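PDB 3ZLC: ER-derived vesicles protein ERV41 from Saccharomyces cerevisiae, which is a constituent of COPII-coated vesicles leaving the endoplasmic reticulum, needed for efficient transport of some secretory proteins to the Golgi, and facilitates retrograde transport. Local coordinates for residues 124-128 / 237-241; 161-167 / 206-212. All blocks are in the same frame, centred on the assembly; numbering follows the deposited sequence.

Contact 1: 124-128 / 237-241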
loop_
_atom_site.group_PDB
_atom_site.type_symbol
_atom_site.label_atom_id
_atom_site.label_comp_id
_atom_site.label_asym_id
_atom_site.label_seq_id
_atom_site.Cartn_x
_atom_site.Cartn_y
_atom_site.Cartn_z
ATOM N N PRO A 124 -3.880 5.523 11.984
ATOM C CA PRO A 124 -3.608 6.936 12.263
ATOM C C PRO A 124 -2.110 7.169 12.411
ATOM O O PRO A 124 -1.454 6.512 13.218
ATOM C CB PRO A 124 -4.318 7.180 13.606
ATOM C CG PRO A 124 -4.328 5.857 14.279
ATOM C CD PRO A 124 -4.421 4.818 13.162
ATOM N N VAL A 125 -1.564 8.084 11.624
ATOM C CA VAL A 125 -0.149 8.411 11.752
ATOM C C VAL A 125 -0.001 9.919 11.914
ATOM O O VAL A 125 -0.913 10.689 11.572
ATOM C CB VAL A 125 0.672 7.909 10.532
ATOM C CG1 VAL A 125 0.544 6.407 10.369
ATOM C CG2 VAL A 125 0.222 8.618 9.242
ATOM N N ASN A 126 1.131 10.355 12.447
ATOM C CA ASN A 126 1.392 11.786 12.490
ATOM C C ASN A 126 1.489 12.256 11.054
ATOM O O ASN A 126 2.035 11.536 10.208
ATOM C CB ASN A 126 2.692 12.083 13.240
ATOM C CG ASN A 126 2.624 11.695 14.702
ATOM O OD1 ASN A 126 1.640 11.980 15.383
ATOM N ND2 ASN A 126 3.671 11.035 15.191
ATOM N N ARG A 127 0.948 13.440 10.764
ATOM C CA ARG A 127 0.969 13.973 9.401
ATOM C C ARG A 127 2.318 14.652 9.162
ATOM O O ARG A 127 2.409 15.887 9.040
ATOM C CB ARG A 127 -0.203 14.947 9.179
ATOM C CG ARG A 127 -0.492 15.282 7.705
ATOM C CD ARG A 127 -1.630 16.318 7.527
ATOM N NE ARG A 127 -1.685 16.754 6.127
ATOM C CZ ARG A 127 -2.460 16.207 5.194
ATOM N NH1 ARG A 127 -3.289 15.204 5.505
ATOM N NH2 ARG A 127 -2.410 16.662 3.948
ATOM N N VAL A 128 3.370 13.835 9.142
ATOM C CA VAL A 128 4.732 14.297 8.861
ATOM C C VAL A 128 5.381 13.270 7.936
ATOM O O VAL A 128 4.825 12.198 7.710
ATOM C CB VAL A 128 5.590 14.441 10.153
ATOM C CG1 VAL A 128 5.055 15.544 11.052
ATOM C CG2 VAL A 128 5.653 13.116 10.906
ATOM N N LYS A 237 6.602 5.245 1.237
ATOM C CA LYS A 237 7.124 6.471 1.828
ATOM C C LYS A 237 6.119 7.571 1.565
ATOM O O LYS A 237 5.514 7.638 0.481
ATOM C CB LYS A 237 8.481 6.839 1.228
ATOM C CG LYS A 237 9.542 5.770 1.435
ATOM C CD LYS A 237 10.813 6.358 2.028
ATOM C CE LYS A 237 11.901 5.295 2.155
ATOM N NZ LYS A 237 13.155 5.829 2.769
ATOM N N TYR A 238 5.891 8.416 2.563
ATOM C CA TYR A 238 4.927 9.492 2.357
ATOM C C TYR A 238 5.419 10.815 2.911
ATOM O O TYR A 238 6.120 10.867 3.923
ATOM C CB TYR A 238 3.548 9.124 2.940
ATOM C CG TYR A 238 3.609 8.569 4.351
ATOM C CD1 TYR A 238 3.650 9.426 5.443
ATOM C CD2 TYR A 238 3.618 7.195 4.591
ATOM C CE1 TYR A 238 3.691 8.946 6.731
ATOM C CE2 TYR A 238 3.668 6.698 5.904
ATOM C CZ TYR A 238 3.704 7.585 6.963
ATOM O OH TYR A 238 3.761 7.145 8.277
ATOM N N ASN A 239 5.080 11.887 2.210
ATOM C CA ASN A 239 5.300 13.224 2.735
ATOM C C ASN A 239 4.098 14.081 2.375
ATOM O O ASN A 239 3.341 13.750 1.451
ATOM C CB ASN A 239 6.577 13.841 2.179
ATOM C CG ASN A 239 7.162 14.865 3.117
ATOM O OD1 ASN A 239 6.450 15.402 3.985
ATOM N ND2 ASN A 239 8.457 15.140 2.971
ATOM N N PHE A 240 3.927 15.184 3.090
ATOM C CA PHE A 240 2.726 16.000 2.941
ATOM C C PHE A 240 3.104 17.387 2.467
ATOM O O PHE A 240 3.918 18.070 3.088
ATOM C CB PHE A 240 1.960 16.035 4.274
ATOM C CG PHE A 240 1.587 14.653 4.767
ATOM C CD1 PHE A 240 0.411 14.053 4.352
ATOM C CD2 PHE A 240 2.450 13.941 5.607
ATOM C CE1 PHE A 240 0.074 12.762 4.783
ATOM C CE2 PHE A 240 2.124 12.645 6.035
ATOM C CZ PHE A 240 0.933 12.061 5.624
ATOM N N GLU A 241 2.526 17.790 1.341
ATOM C CA GLU A 241 2.873 19.069 0.734
ATOM C C GLU A 241 2.327 20.221 1.558
ATOM O O GLU A 241 1.226 20.114 2.117
ATOM C CB GLU A 241 2.317 19.124 -0.690
ATOM C CG GLU A 241 2.822 17.964 -1.551
ATOM C CD GLU A 241 2.519 18.158 -3.017
ATOM O OE1 GLU A 241 1.976 19.232 -3.347
ATOM O OE2 GLU A 241 2.830 17.254 -3.837
HETATM O O HOH W 1 3.939 9.613 9.995
HETATM O O HOH W 2 -0.153 18.623 4.011
#

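Contact 2: 161-167 / 206-212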
loop_
_atom_site.group_PDB
_atom_site.type_symbol
_atom_site.label_atom_id
_atom_site.label_comp_id
_atom_site.label_asym_id
_atom_site.label_seq_id
_atom_site.Cartn_x
_atom_site.Cartn_y
_atom_site.Cartn_z
ATOM N N PHE A 161 -5.020 2.233 -1.300
ATOM C CA PHE A 161 -4.020 2.913 -0.490
ATOM C C PHE A 161 -4.343 4.404 -0.566
ATOM O O PHE A 161 -4.172 5.022 -1.615
ATOM C CB PHE A 161 -2.601 2.655 -0.998
ATOM C CG PHE A 161 -1.552 3.140 -0.054
ATOM C CD1 PHE A 161 -1.292 2.438 1.116
ATOM C CD2 PHE A 161 -0.848 4.314 -0.307
ATOM C CE1 PHE A 161 -0.335 2.882 2.018
ATOM C CE2 PHE A 161 0.106 4.765 0.586
ATOM C CZ PHE A 161 0.361 4.052 1.753
ATOM N N SER A 162 -4.854 4.965 0.524
ATOM C CA SER A 162 -5.360 6.340 0.503
ATOM C C SER A 162 -5.051 7.006 1.834
ATOM O O SER A 162 -4.683 6.325 2.814
ATOM C CB SER A 162 -6.875 6.357 0.241
ATOM O OG SER A 162 -7.570 5.719 1.299
ATOM N N PHE A 163 -5.196 8.329 1.857
ATOM C CA PHE A 163 -4.922 9.153 3.039
ATOM C C PHE A 163 -6.167 9.931 3.367
ATOM O O PHE A 163 -6.709 10.651 2.501
ATOM C CB PHE A 163 -3.813 10.166 2.733
ATOM C CG PHE A 163 -2.487 9.530 2.432
ATOM C CD1 PHE A 163 -2.186 9.096 1.152
ATOM C CD2 PHE A 163 -1.556 9.330 3.447
ATOM C CE1 PHE A 163 -0.961 8.492 0.868
ATOM C CE2 PHE A 163 -0.317 8.723 3.174
ATOM C CZ PHE A 163 -0.027 8.305 1.883
ATOM N N GLY A 164 -6.629 9.808 4.609
ATOM C CA GLY A 164 -7.752 10.610 5.065
ATOM C C GLY A 164 -9.105 9.961 4.823
ATOM O O GLY A 164 -9.230 8.730 4.823
ATOM N N ASP A 165 -10.133 10.788 4.651
ATOM C CA ASP A 165 -11.487 10.287 4.454
ATOM C C ASP A 165 -11.758 9.986 2.971
ATOM O O ASP A 165 -11.406 10.772 2.095
ATOM C CB ASP A 165 -12.488 11.339 4.931
ATOM C CG ASP A 165 -12.406 11.582 6.426
ATOM O OD1 ASP A 165 -12.102 10.626 7.159
ATOM O OD2 ASP A 165 -12.628 12.729 6.861
ATOM N N PHE A 166 -12.406 8.869 2.685
ATOM C CA PHE A 166 -12.720 8.571 1.294
ATOM C C PHE A 166 -13.738 9.604 0.807
ATOM O O PHE A 166 -14.516 10.148 1.599
ATOM C CB PHE A 166 -13.238 7.140 1.135
ATOM C CG PHE A 166 -12.652 6.416 -0.057
ATOM C CD1 PHE A 166 -11.307 6.033 -0.068
ATOM C CD2 PHE A 166 -13.442 6.123 -1.168
ATOM C CE1 PHE A 166 -10.756 5.372 -1.169
ATOM C CE2 PHE A 166 -12.908 5.449 -2.266
ATOM C CZ PHE A 166 -11.556 5.078 -2.268
ATOM N N TYR A 167 -13.693 9.946 -0.477
ATOM C CA TYR A 167 -14.631 10.948 -0.997
ATOM C C TYR A 167 -14.988 10.558 -2.428
ATOM O O TYR A 167 -14.254 9.778 -3.043
ATOM C CB TYR A 167 -14.035 12.364 -0.894
ATOM C CG TYR A 167 -12.704 12.537 -1.577
ATOM C CD1 TYR A 167 -11.525 12.119 -0.969
ATOM C CD2 TYR A 167 -12.621 13.146 -2.826
ATOM C CE1 TYR A 167 -10.288 12.288 -1.598
ATOM C CE2 TYR A 167 -11.393 13.313 -3.462
ATOM C CZ TYR A 167 -10.236 12.888 -2.836
ATOM O OH TYR A 167 -9.021 13.056 -3.464
ATOM N N GLU A 206 -14.664 20.007 6.999
ATOM C CA GLU A 206 -14.578 19.019 8.069
ATOM C C GLU A 206 -14.129 17.648 7.577
ATOM O O GLU A 206 -13.649 16.828 8.363
ATOM C CB GLU A 206 -15.915 18.900 8.805
ATOM C CG GLU A 206 -17.035 18.277 7.985
ATOM C CD GLU A 206 -17.702 19.266 7.035
ATOM O OE1 GLU A 206 -17.332 20.462 7.050
ATOM O OE2 GLU A 206 -18.607 18.848 6.279
ATOM N N VAL A 207 -14.291 17.382 6.284
ATOM C CA VAL A 207 -13.861 16.093 5.751
ATOM C C VAL A 207 -12.379 16.153 5.392
ATOM O O VAL A 207 -11.930 17.086 4.729
ATOM C CB VAL A 207 -14.738 15.640 4.544
ATOM C CG1 VAL A 207 -14.642 16.624 3.410
ATOM C CG2 VAL A 207 -14.352 14.252 4.077
ATOM N N ASP A 208 -11.617 15.160 5.846
ATOM C CA ASP A 208 -10.175 15.120 5.626
ATOM C C ASP A 208 -9.836 14.533 4.245
ATOM O O ASP A 208 -9.402 13.388 4.135
ATOM C CB ASP A 208 -9.499 14.304 6.744
ATOM C CG ASP A 208 -7.981 14.409 6.717
ATOM O OD1 ASP A 208 -7.443 15.215 5.924
ATOM O OD2 ASP A 208 -7.320 13.681 7.485
ATOM N N THR A 209 -10.015 15.335 3.196
ATOM C CA THR A 209 -9.770 14.887 1.823
ATOM C C THR A 209 -8.347 15.168 1.367
ATOM O O THR A 209 -7.827 16.272 1.561
ATOM C CB THR A 209 -10.751 15.550 0.835
ATOM O OG1 THR A 209 -10.792 16.966 1.076
ATOM C CG2 THR A 209 -12.143 14.975 1.025
ATOM N N ASN A 210 -7.726 14.161 0.758
ATOM C CA ASN A 210 -6.354 14.282 0.262
ATOM C C ASN A 210 -6.233 13.522 -1.033
ATOM O O ASN A 210 -6.929 12.513 -1.243
ATOM C CB ASN A 210 -5.355 13.663 1.253
ATOM C CG ASN A 210 -5.425 14.291 2.623
ATOM O OD1 ASN A 210 -4.674 15.218 2.928
ATOM N ND2 ASN A 210 -6.321 13.790 3.463
ATOM N N GLN A 211 -5.334 13.984 -1.890
ATOM C CA GLN A 211 -4.961 13.217 -3.067
ATOM C C GLN A 211 -3.437 13.115 -3.109
ATOM O O GLN A 211 -2.729 13.908 -2.462
ATOM C CB GLN A 211 -5.514 13.904 -4.326
ATOM C CG GLN A 211 -5.021 15.354 -4.540
ATOM C CD GLN A 211 -5.861 16.069 -5.579
ATOM O OE1 GLN A 211 -7.072 16.231 -5.398
ATOM N NE2 GLN A 211 -5.236 16.476 -6.688
ATOM N N TYR A 212 -2.918 12.132 -3.829
ATOM C CA TYR A 212 -1.468 12.002 -3.899
ATOM C C TYR A 212 -0.977 11.648 -5.285
ATOM O O TYR A 212 -1.734 11.112 -6.126
ATOM C CB TYR A 212 -0.929 11.006 -2.855
ATOM C CG TYR A 212 -1.333 9.552 -3.049
ATOM C CD1 TYR A 212 -2.553 9.080 -2.579
ATOM C CD2 TYR A 212 -0.456 8.640 -3.647
ATOM C CE1 TYR A 212 -2.916 7.731 -2.721
ATOM C CE2 TYR A 212 -0.807 7.295 -3.798
ATOM C CZ TYR A 212 -2.017 6.851 -3.327
ATOM O OH TYR A 212 -2.354 5.526 -3.499
HETATM O O HOH W 3 -9.009 11.491 1.241
HETATM O O HOH W 4 -5.731 9.713 -0.729
HETATM O O HOH W 5 -8.412 15.490 -3.306
#

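Contact 1: 124-128 / 237-241
Strands 117-126 and 233-240 belong to the two different beta sheets of this lumenal domain, and residues 124-128 and 237-241 pack where the first strand runs out into an inverse gamma turn centred on Arg-127. No direct hydrogen bond joins the segments. Arg-127 CG sits over the centre of the Phe-240 ring, 3.6 Å from its centroid and 11° off the ring normal, a CH-pi contact. With CG anti to the backbone N (chi1 -165°) and the chain extended from there to NE, the guanidinium lies with one face over Phe-240 CD1, its plane 41° from the ring plane. Val-128 O meets the edges of two rings, lying 3.2 Å from Phe-240 CE2 and 3.6 Å from Tyr-238 CE1. Tyr-238 OH comes to 3.9 Å from Val-125 CB and donates to a water that in turn donates to Asn-126 O at 2.7 Å. A second water accepts from Arg-127 NH2 and donates to Glu-241 O; NH2 also bonds Asn-210 OD1 outside the contact. The arginine thus plays two parts: CG and the guanidinium face both lie on the ring, while NH2 bonds water and Asn-210.

Contact 2: 161-167 / 206-212
A crossing between the two sheets, strand 161-163 over strand 209-212 with 6.8 Å between axes and 131° between directions, continues into the loop 164-167 and the inverse gamma turn centred on Asp-208. At the strand end, Phe-163 turns its edge to the face of Tyr-212, centroids 5.4 Å apart and planes at 79°. Tyr-212 CG lies between the backbone N and the carbonyl carbon (chi1 66°), which carries the hydroxyl to Phe-161 O, where it donates at 2.7 Å; it also accepts from Leu-174 N. A phenylalanine in its place would probably leave Phe-161 O without its donor and Leu-174 N without its acceptor. At the loop end, Asp-165 N bonds Asp-208 O, and Asp-208 N returns a bond to Asp-165 OD2 at 2.8 Å, from above the carboxylate plane. A side chain on Gly-164 would collide with Asp-208 O, with Asn-210 ND2 (Arg-127 holds that amide's OD1) and with the preceding carbonyl. Thr-209 makes a CH-pi contact toward the rim of the Tyr-167 face, methyl CG2 3.5 Å from Tyr-167 CD1. The aromatic pair, the tyrosine hydroxyl and a water from Phe-163 N to Asn-210 O join the strands, while the reciprocal Asp-165/Asp-208 bonds join the loops.

In the fold
Both contacts join the six-stranded sheet to the eight-stranded one, through strands 117-126 and 233-240 in contact 1 and 156-163 and 209-219 in contact 2. Their centres are about 12 Å apart and they touch directly: Phe-163 CZ packs 3.8 Å from Tyr-238 CB, and the arginine-asparagine link is shared between them. Contact 2 is the more buried, with 8 of 13 touching residues buried and 556 Å² of surface enclosed; contact 1 is partly buried and encloses 309 Å². Both contain bridging waters, but only contact 2 also has direct hydrogen bonds between its segments; contact 1 has none and packs an arginine on the face of a phenylalanine.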